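Local coordinates for protein FAD-dependent oxidoreductase (Actinomadura kijaniata, PDB 3M9V) that probably acts as a flavin-dependent oxidoreductase of the acyl-CoA dehydrogenase family on a dTDP-linked sugar in the biosynthesis of D-kijanose, at residues A[30-34]-A[58-64]; A[51-56]-A[174-178]; A[317-322]-A[335-339]. All coordinates share one frame; numbering follows the deposited sequence. Where two conformers were deposited one is given.

Interaction 1 (A[30-34]-A[58-64]); sequences RLAAH and ALRKDGL
In the N-terminal helical domain of this acyl-CoA dehydrogenase fold, the end of helix 22-32 packs against the Schellman-capped end of helix 53-61, and His-34 and Asp-62 join the two through a His-carboxylate hydrogen bond. His-34 NE2 donates its N-H to Asp-62 OD2 at 2.8 Å. On the histidine side the bond is practically straight, with an N-H...O angle of 179° and the oxygen in the ring plane; on the aspartate side the donor arrives from above the carboxylate, 57° out of its plane. A water donates to both OD2 and Arg-30 O, so OD2 accepts two hydrogens, and the water brings the backbone carbonyl of Arg-30 into the contact. With CG opposite the carbonyl carbon (chi1 -60°), the imidazole is carried across to helix 53-61, where Leu-59 CD2 sits over the centre of one face in a CH-pi contact, 3.9 Å from the centroid. Ala-58 CB lies beside CE1 and ND1. Gly-63, with its positive phi, ends the second helix and turns the chain so that Leu-64 comes back toward helix 22-32. There its two methyls divide the work: CD1 reaches His-34 CD2 at 3.6 Å, and CD2 packs on the aliphatic root of Arg-30. Deeper in, Leu-31, which also touches Ala-87 and Val-91 of helix 81-94, packs CD2 against Leu-59 CD2 and 4.0 Å from Leu-64 CD1.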
loop_
_atom_site.group_PDB
_atom_site.type_symbol
_atom_site.label_atom_id
_atom_site.label_comp_id
_atom_site.label_asym_id
_atom_site.label_seq_id
_atom_site.Cartn_x
_atom_site.Cartn_y
_atom_site.Cartn_z
ATOM N N ARG A 30 -18.060 -10.577 -33.426
ATOM C CA ARG A 30 -18.075 -11.991 -33.807
ATOM C C ARG A 30 -17.763 -12.848 -32.595
ATOM O O ARG A 30 -18.292 -13.944 -32.447
ATOM C CB ARG A 30 -17.044 -12.264 -34.910
ATOM C CG ARG A 30 -17.484 -11.745 -36.271
ATOM C CD ARG A 30 -17.652 -12.880 -37.280
ATOM N NE ARG A 30 -16.724 -12.747 -38.401
ATOM C CZ ARG A 30 -16.920 -11.929 -39.433
ATOM N NH1 ARG A 30 -16.030 -11.882 -40.414
ATOM N NH2 ARG A 30 -18.001 -11.156 -39.507
ATOM N N LEU A 31 -16.889 -12.353 -31.727
ATOM C CA LEU A 31 -16.560 -13.083 -30.505
ATOM C C LEU A 31 -17.765 -13.247 -29.596
ATOM O O LEU A 31 -17.827 -14.229 -28.853
ATOM C CB LEU A 31 -15.446 -12.415 -29.686
ATOM C CG LEU A 31 -14.014 -12.718 -30.142
ATOM C CD1 LEU A 31 -13.065 -11.752 -29.446
ATOM C CD2 LEU A 31 -13.555 -14.176 -29.984
ATOM N N ALA A 32 -18.716 -12.314 -29.651
ATOM C CA ALA A 32 -19.821 -12.357 -28.703
ATOM C C ALA A 32 -20.561 -13.688 -28.765
ATOM O O ALA A 32 -20.911 -14.229 -27.715
ATOM C CB ALA A 32 -20.786 -11.194 -28.926
ATOM N N ALA A 33 -20.767 -14.238 -29.960
ATOM C CA ALA A 33 -21.435 -15.539 -30.108
ATOM C C ALA A 33 -20.816 -16.655 -29.278
ATOM O O ALA A 33 -21.510 -17.599 -28.876
ATOM C CB ALA A 33 -21.444 -15.996 -31.560
ATOM N N HIS A 34 -19.504 -16.558 -29.061
ATOM C CA HIS A 34 -18.755 -17.616 -28.390
ATOM C C HIS A 34 -18.685 -17.422 -26.886
ATOM O O HIS A 34 -18.428 -18.375 -26.151
ATOM C CB HIS A 34 -17.340 -17.691 -28.974
ATOM C CG HIS A 34 -17.356 -17.996 -30.437
ATOM N ND1 HIS A 34 -17.483 -19.280 -30.921
ATOM C CD2 HIS A 34 -17.354 -17.182 -31.520
ATOM C CE1 HIS A 34 -17.502 -19.249 -32.241
ATOM N NE2 HIS A 34 -17.420 -17.989 -32.629
ATOM N N ALA A 58 -14.571 -24.221 -32.473
ATOM C CA ALA A 58 -15.502 -23.205 -32.966
ATOM C C ALA A 58 -14.839 -21.923 -33.483
ATOM O O ALA A 58 -15.306 -21.328 -34.461
ATOM C CB ALA A 58 -16.562 -22.885 -31.895
ATOM N N LEU A 59 -13.760 -21.468 -32.847
ATOM C CA LEU A 59 -13.151 -20.211 -33.287
ATOM C C LEU A 59 -12.465 -20.409 -34.633
ATOM O O LEU A 59 -12.469 -19.511 -35.481
ATOM C CB LEU A 59 -12.132 -19.690 -32.267
ATOM C CG LEU A 59 -12.669 -19.352 -30.865
ATOM C CD1 LEU A 59 -11.574 -19.148 -29.811
ATOM C CD2 LEU A 59 -13.619 -18.147 -30.887
ATOM N N ARG A 60 -11.859 -21.585 -34.798
ATOM C CA ARG A 60 -11.212 -21.973 -36.052
ATOM C C ARG A 60 -12.187 -21.927 -37.224
ATOM O O ARG A 60 -11.919 -21.247 -38.207
ATOM C CB ARG A 60 -10.575 -23.365 -35.977
ATOM C CG ARG A 60 -9.424 -23.437 -34.979
ATOM C CD ARG A 60 -8.921 -24.854 -34.738
ATOM N NE ARG A 60 -8.763 -25.573 -35.997
ATOM C CZ ARG A 60 -9.468 -26.645 -36.350
ATOM N NH1 ARG A 60 -10.371 -27.178 -35.537
ATOM N NH2 ARG A 60 -9.255 -27.201 -37.536
ATOM N N LYS A 61 -13.317 -22.617 -37.106
ATOM C CA LYS A 61 -14.204 -22.721 -38.252
ATOM C C LYS A 61 -14.920 -21.394 -38.479
ATOM O O LYS A 61 -15.343 -21.108 -39.600
ATOM C CB LYS A 61 -15.150 -23.919 -38.147
ATOM C CG LYS A 61 -15.939 -23.987 -36.849
ATOM C CD LYS A 61 -17.118 -24.959 -36.948
ATOM C CE LYS A 61 -18.318 -24.292 -37.629
ATOM N NZ LYS A 61 -18.309 -24.411 -39.120
ATOM N N ASP A 62 -15.011 -20.558 -37.446
ATOM C CA ASP A 62 -15.641 -19.247 -37.563
ATOM C C ASP A 62 -14.655 -18.228 -38.118
ATOM O O ASP A 62 -14.966 -17.041 -38.223
ATOM C CB ASP A 62 -16.010 -18.799 -36.147
ATOM C CG ASP A 62 -17.295 -18.022 -36.100
ATOM O OD1 ASP A 62 -18.171 -18.370 -36.920
ATOM O OD2 ASP A 62 -17.411 -17.089 -35.275
ATOM N N GLY A 63 -13.431 -18.660 -38.411
ATOM C CA GLY A 63 -12.397 -17.728 -38.867
ATOM C C GLY A 63 -11.764 -16.753 -37.879
ATOM O O GLY A 63 -10.860 -15.999 -38.242
ATOM N N LEU A 64 -12.157 -16.780 -36.610
ATOM C CA LEU A 64 -11.565 -15.835 -35.661
ATOM C C LEU A 64 -10.093 -16.115 -35.358
ATOM O O LEU A 64 -9.381 -15.257 -34.834
ATOM C CB LEU A 64 -12.405 -15.738 -34.382
ATOM C CG LEU A 64 -13.872 -15.457 -34.725
ATOM C CD1 LEU A 64 -14.783 -15.541 -33.522
ATOM C CD2 LEU A 64 -14.093 -14.124 -35.465
HETATM O O HOH W 1 -19.500 -15.267 -34.506
#

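Interaction 2 (A[51-56]-A[174-178]); sequences FPTDTF and MAPVG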
loop_
_atom_site.group_PDB
_atom_site.type_symbol
_atom_site.label_atom_id
_atom_site.label_comp_id
_atom_site.label_asym_id
_atom_site.label_seq_id
_atom_site.Cartn_x
_atom_site.Cartn_y
_atom_site.Cartn_z
ATOM N N PHE A 51 -7.804 -28.601 -21.487
ATOM C CA PHE A 51 -7.844 -27.511 -22.446
ATOM C C PHE A 51 -9.224 -27.523 -23.128
ATOM O O PHE A 51 -9.765 -28.590 -23.410
ATOM C CB PHE A 51 -6.691 -27.716 -23.428
ATOM C CG PHE A 51 -6.537 -26.585 -24.377
ATOM C CD1 PHE A 51 -5.797 -25.457 -24.017
ATOM C CD2 PHE A 51 -7.182 -26.631 -25.610
ATOM C CE1 PHE A 51 -5.707 -24.388 -24.900
ATOM C CE2 PHE A 51 -7.082 -25.569 -26.501
ATOM C CZ PHE A 51 -6.350 -24.444 -26.145
ATOM N N PRO A 52 -9.832 -26.354 -23.373
ATOM C CA PRO A 52 -11.169 -26.400 -23.969
ATOM C C PRO A 52 -11.103 -26.586 -25.494
ATOM O O PRO A 52 -11.223 -25.614 -26.238
ATOM C CB PRO A 52 -11.715 -25.014 -23.613
ATOM C CG PRO A 52 -10.475 -24.110 -23.744
ATOM C CD PRO A 52 -9.380 -24.969 -23.118
ATOM N N THR A 53 -10.879 -27.811 -25.975
ATOM C CA THR A 53 -10.619 -28.013 -27.398
ATOM C C THR A 53 -11.829 -27.598 -28.225
ATOM O O THR A 53 -11.675 -27.108 -29.342
ATOM C CB THR A 53 -10.296 -29.481 -27.733
ATOM O OG1 THR A 53 -11.333 -30.302 -27.187
ATOM C CG2 THR A 53 -8.943 -29.885 -27.143
ATOM N N ASP A 54 -13.025 -27.744 -27.669
ATOM C CA ASP A 54 -14.234 -27.389 -28.426
ATOM C C ASP A 54 -14.419 -25.890 -28.649
ATOM O O ASP A 54 -14.991 -25.436 -29.656
ATOM C CB ASP A 54 -15.514 -27.890 -27.725
ATOM C CG ASP A 54 -15.507 -27.632 -26.220
ATOM O OD1 ASP A 54 -16.516 -27.203 -25.611
ATOM O OD2 ASP A 54 -14.433 -27.854 -25.625
ATOM N N THR A 55 -13.946 -25.089 -27.697
ATOM C CA THR A 55 -14.033 -23.650 -27.939
ATOM C C THR A 55 -13.146 -23.308 -29.124
ATOM O O THR A 55 -13.497 -22.481 -29.976
ATOM C CB THR A 55 -13.481 -22.909 -26.701
ATOM O OG1 THR A 55 -14.422 -23.117 -25.644
ATOM C CG2 THR A 55 -13.301 -21.434 -27.021
ATOM N N PHE A 56 -11.957 -23.909 -29.146
ATOM C CA PHE A 56 -11.016 -23.595 -30.221
ATOM C C PHE A 56 -11.456 -24.164 -31.555
ATOM O O PHE A 56 -11.286 -23.515 -32.594
ATOM C CB PHE A 56 -9.572 -23.948 -29.855
ATOM C CG PHE A 56 -8.993 -22.877 -28.976
ATOM C CD1 PHE A 56 -8.266 -21.821 -29.528
ATOM C CD2 PHE A 56 -9.280 -22.877 -27.613
ATOM C CE1 PHE A 56 -7.811 -20.777 -28.699
ATOM C CE2 PHE A 56 -8.835 -21.830 -26.795
ATOM C CZ PHE A 56 -8.097 -20.785 -27.342
ATOM N N MET A 174 -1.522 -23.208 -25.236
ATOM C CA MET A 174 -2.257 -23.598 -26.440
ATOM C C MET A 174 -1.664 -24.834 -27.127
ATOM O O MET A 174 -2.199 -25.309 -28.138
ATOM C CB MET A 174 -2.385 -22.436 -27.448
ATOM C CG MET A 174 -3.559 -22.643 -28.430
ATOM S SD MET A 174 -3.949 -21.225 -29.461
ATOM C CE MET A 174 -2.346 -20.775 -30.120
ATOM N N ALA A 175 -0.550 -25.345 -26.604
ATOM C CA ALA A 175 0.119 -26.478 -27.247
ATOM C C ALA A 175 -0.794 -27.667 -27.579
ATOM O O ALA A 175 -0.633 -28.355 -28.582
ATOM C CB ALA A 175 1.360 -26.924 -26.463
ATOM N N PRO A 176 -1.805 -27.923 -26.742
ATOM C CA PRO A 176 -2.610 -29.103 -27.048
ATOM C C PRO A 176 -3.299 -29.094 -28.415
ATOM O O PRO A 176 -3.552 -30.172 -28.960
ATOM C CB PRO A 176 -3.621 -29.119 -25.900
ATOM C CG PRO A 176 -2.777 -28.580 -24.743
ATOM C CD PRO A 176 -2.048 -27.420 -25.376
ATOM N N VAL A 177 -3.601 -27.929 -28.979
ATOM C CA VAL A 177 -4.254 -27.914 -30.288
ATOM C C VAL A 177 -3.284 -27.345 -31.318
ATOM O O VAL A 177 -3.671 -27.053 -32.446
ATOM C CB VAL A 177 -5.624 -27.154 -30.280
ATOM C CG1 VAL A 177 -6.626 -27.832 -29.338
ATOM C CG2 VAL A 177 -5.481 -25.707 -29.804
ATOM N N GLY A 178 -2.016 -27.197 -30.948
ATOM C CA GLY A 178 -1.089 -26.468 -31.810
ATOM C C GLY A 178 -0.750 -27.349 -33.008
ATOM O O GLY A 178 -0.638 -28.558 -32.853
#
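The Phe-51 ring has Pro-52 CD 3.5 Å above one face, offset toward the rim, while Val-177, Pro-176 and Met-174 approach the ring obliquely; the Phe-56 ring has Pro-52 O in its plane at the edge and Met-174 SD at a slant. Val-177 meets Phe-51 with both methyls: CG1 and CG2 each come to 3.7 Å from CE2, both from the side of the ring away from Pro-52 CD. Pro-176 CB rests near the root of the ring, 4.2 Å from Phe-51 CG, and Met-174 CG reaches the far end, 4.0 Å from CZ. The phenyl gets there because CG stands opposite the backbone N (chi1 -174°), carrying the ring out toward the 174-178 loop. This is a domain-to-domain contact of the acyl-CoA dehydrogenase fold: the start of helix 53-61, with Pro-52 in the N-cap position, meets the loop linking strands 163-172 and 180-187 of the beta domain, right after Ser-173, an FMN-binding residue. With a serine in place of Phe-51, Val-177, Pro-176 and Met-174 would probably lose their shared apolar partner, opening a gap between helix and loop. Met-174 makes a Met-aromatic contact, SD lying 4.8 Å from the Phe-56 centroid and 46° off the ring normal; Ala-101 of helix 96-118 touches both these side chains.

Interaction 3 (A[317-322]-A[335-339]); sequences AADALS and QMMRH
Helices 291-323 and 329-362 run antiparallel here, their short segments inclined at 171° with axes 9.5 Å apart, as neighbouring members of the C-terminal helical bundle of the acyl-CoA dehydrogenase fold. Leu-321 and Met-336 fill the middle, lying alongside one another and pointing opposite ways, with Leu-321 CB 3.6 Å from Met-336 CG. The methionine is extended as far as SD and then bends (chi3 67°), which brings its CE to 3.8 Å from Ala-318 O and 4.1 Å from Ser-322 CB. The leucine methyls part: CD1 goes to His-339 CD2 at 3.9 Å, and CD2 to the amide oxygen of Gln-335. Next to this packing lies the nucleotide site, for Arg-332, a dTDP-binding residue, is hydrogen-bonded through NE and NH1 to the carbonyls of Leu-321 and Ser-322. At the other end the contact reaches a subunit interface, where His-339 ND1 hydrogen-bonds to the hydroxyl of Tyr-305 of the second subunit. That bond would limit rotation of the imidazole, over whose face Ala-317 sits in a CH-pi contact, its CB 3.6 Å from the centroid and displaced toward the CE1 side.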
loop_
_atom_site.group_PDB
_atom_site.type_symbol
_atom_site.label_atom_id
_atom_site.label_comp_id
_atom_site.label_asym_id
_atom_site.label_seq_id
_atom_site.Cartn_x
_atom_site.Cartn_y
_atom_site.Cartn_z
ATOM N N ALA A 317 0.172 3.928 -27.227
ATOM C CA ALA A 317 1.536 4.329 -27.498
ATOM C C ALA A 317 2.285 3.251 -28.274
ATOM O O ALA A 317 3.051 3.567 -29.179
ATOM C CB ALA A 317 2.251 4.641 -26.203
ATOM N N ALA A 318 2.110 1.986 -27.902
ATOM C CA ALA A 318 2.800 0.919 -28.612
ATOM C C ALA A 318 2.364 0.838 -30.078
ATOM O O ALA A 318 3.220 0.614 -30.941
ATOM C CB ALA A 318 2.612 -0.433 -27.918
ATOM N N ASP A 319 1.077 1.015 -30.360
ATOM C CA ASP A 319 0.547 1.002 -31.724
ATOM C C ASP A 319 1.144 2.134 -32.571
ATOM O O ASP A 319 1.520 1.901 -33.725
ATOM C CB ASP A 319 -0.985 1.134 -31.698
ATOM C CG ASP A 319 -1.699 -0.203 -31.548
ATOM O OD1 ASP A 319 -1.092 -1.244 -31.905
ATOM O OD2 ASP A 319 -2.872 -0.251 -31.084
ATOM N N ALA A 320 1.232 3.351 -32.017
ATOM C CA ALA A 320 1.875 4.502 -32.670
ATOM C C ALA A 320 3.340 4.230 -32.996
ATOM O O ALA A 320 3.765 4.430 -34.128
ATOM C CB ALA A 320 1.746 5.799 -31.824
ATOM N N LEU A 321 4.127 3.775 -32.033
ATOM C CA LEU A 321 5.526 3.486 -32.307
ATOM C C LEU A 321 5.689 2.309 -33.273
ATOM O O LEU A 321 6.601 2.293 -34.104
ATOM C CB LEU A 321 6.284 3.173 -31.023
ATOM C CG LEU A 321 6.410 4.392 -30.108
ATOM C CD1 LEU A 321 6.640 3.842 -28.710
ATOM C CD2 LEU A 321 7.613 5.176 -30.570
ATOM N N SER A 322 4.791 1.335 -33.175
ATOM C CA SER A 322 4.847 0.168 -34.042
ATOM C C SER A 322 4.698 0.570 -35.509
ATOM O O SER A 322 5.441 0.111 -36.372
ATOM C CB SER A 322 3.704 -0.789 -33.702
ATOM O OG SER A 322 3.972 -2.028 -34.314
ATOM N N GLN A 335 11.800 2.378 -26.638
ATOM C CA GLN A 335 10.618 3.098 -26.209
ATOM C C GLN A 335 9.438 2.140 -26.104
ATOM O O GLN A 335 8.658 2.237 -25.171
ATOM C CB GLN A 335 10.328 4.239 -27.184
ATOM C CG GLN A 335 11.255 5.378 -26.825
ATOM C CD GLN A 335 10.935 6.635 -27.587
ATOM O OE1 GLN A 335 9.777 6.988 -27.823
ATOM N NE2 GLN A 335 11.993 7.341 -27.970
ATOM N N MET A 336 9.295 1.220 -27.053
ATOM C CA MET A 336 8.171 0.294 -26.999
ATOM C C MET A 336 8.240 -0.565 -25.743
ATOM O O MET A 336 7.250 -0.692 -25.025
ATOM C CB MET A 336 8.111 -0.545 -28.265
ATOM C CG MET A 336 7.689 0.298 -29.478
ATOM S SD MET A 336 7.573 -0.695 -30.991
ATOM C CE MET A 336 6.181 -1.757 -30.642
ATOM N N MET A 337 9.428 -1.058 -25.423
ATOM C CA MET A 337 9.597 -1.906 -24.256
ATOM C C MET A 337 9.407 -1.172 -22.918
ATOM O O MET A 337 8.873 -1.692 -21.938
ATOM C CB MET A 337 10.948 -2.630 -24.348
ATOM C CG MET A 337 11.158 -3.611 -23.209
ATOM S SD MET A 337 10.010 -5.025 -23.242
ATOM C CE MET A 337 10.223 -5.873 -24.796
ATOM N N ARG A 338 9.832 0.080 -22.879
ATOM C CA ARG A 338 9.622 0.923 -21.712
ATOM C C ARG A 338 8.129 1.200 -21.475
ATOM O O ARG A 338 7.659 1.059 -20.357
ATOM C CB ARG A 338 10.358 2.253 -21.913
ATOM C CG ARG A 338 10.145 3.227 -20.739
ATOM C CD ARG A 338 11.160 2.927 -19.645
ATOM N NE ARG A 338 11.387 3.980 -18.644
ATOM C CZ ARG A 338 12.251 4.981 -18.779
ATOM N NH1 ARG A 338 12.949 5.117 -19.894
ATOM N NH2 ARG A 338 12.409 5.866 -17.808
ATOM N N HIS A 339 7.369 1.603 -22.487
ATOM C CA HIS A 339 5.919 1.651 -22.316
ATOM C C HIS A 339 5.340 0.332 -21.820
ATOM O O HIS A 339 4.542 0.377 -20.887
ATOM C CB HIS A 339 5.160 1.990 -23.601
ATOM C CG HIS A 339 5.238 3.438 -23.986
ATOM N ND1 HIS A 339 4.405 4.400 -23.453
ATOM C CD2 HIS A 339 6.054 4.084 -24.856
ATOM C CE1 HIS A 339 4.677 5.571 -24.006
ATOM N NE2 HIS A 339 5.688 5.410 -24.844
#

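How the interactions relate
Interactions 1 and 2 share helix 53-61 and use its two ends: its start meets the beta-domain loop in interaction 2, while its capped end meets helix 22-32 in interaction 1. Their centres are 14 Å apart. Interaction 3 belongs to the C-terminal bundle, with its centre 29 Å from that of interaction 1 and 31 Å from that of interaction 2, on the opposite side of the chain's centre from the latter. All three are partly buried, none wholly core or surface. Their chemistry differs: interaction 1 combines leucines with a histidine-carboxylate hydrogen bond and a water, whereas interactions 2 and 3 have no hydrogen bond across their segments. Interaction 2 borders the FMN site; interaction 3 lies between the dTDP pocket and a neighbouring subunit.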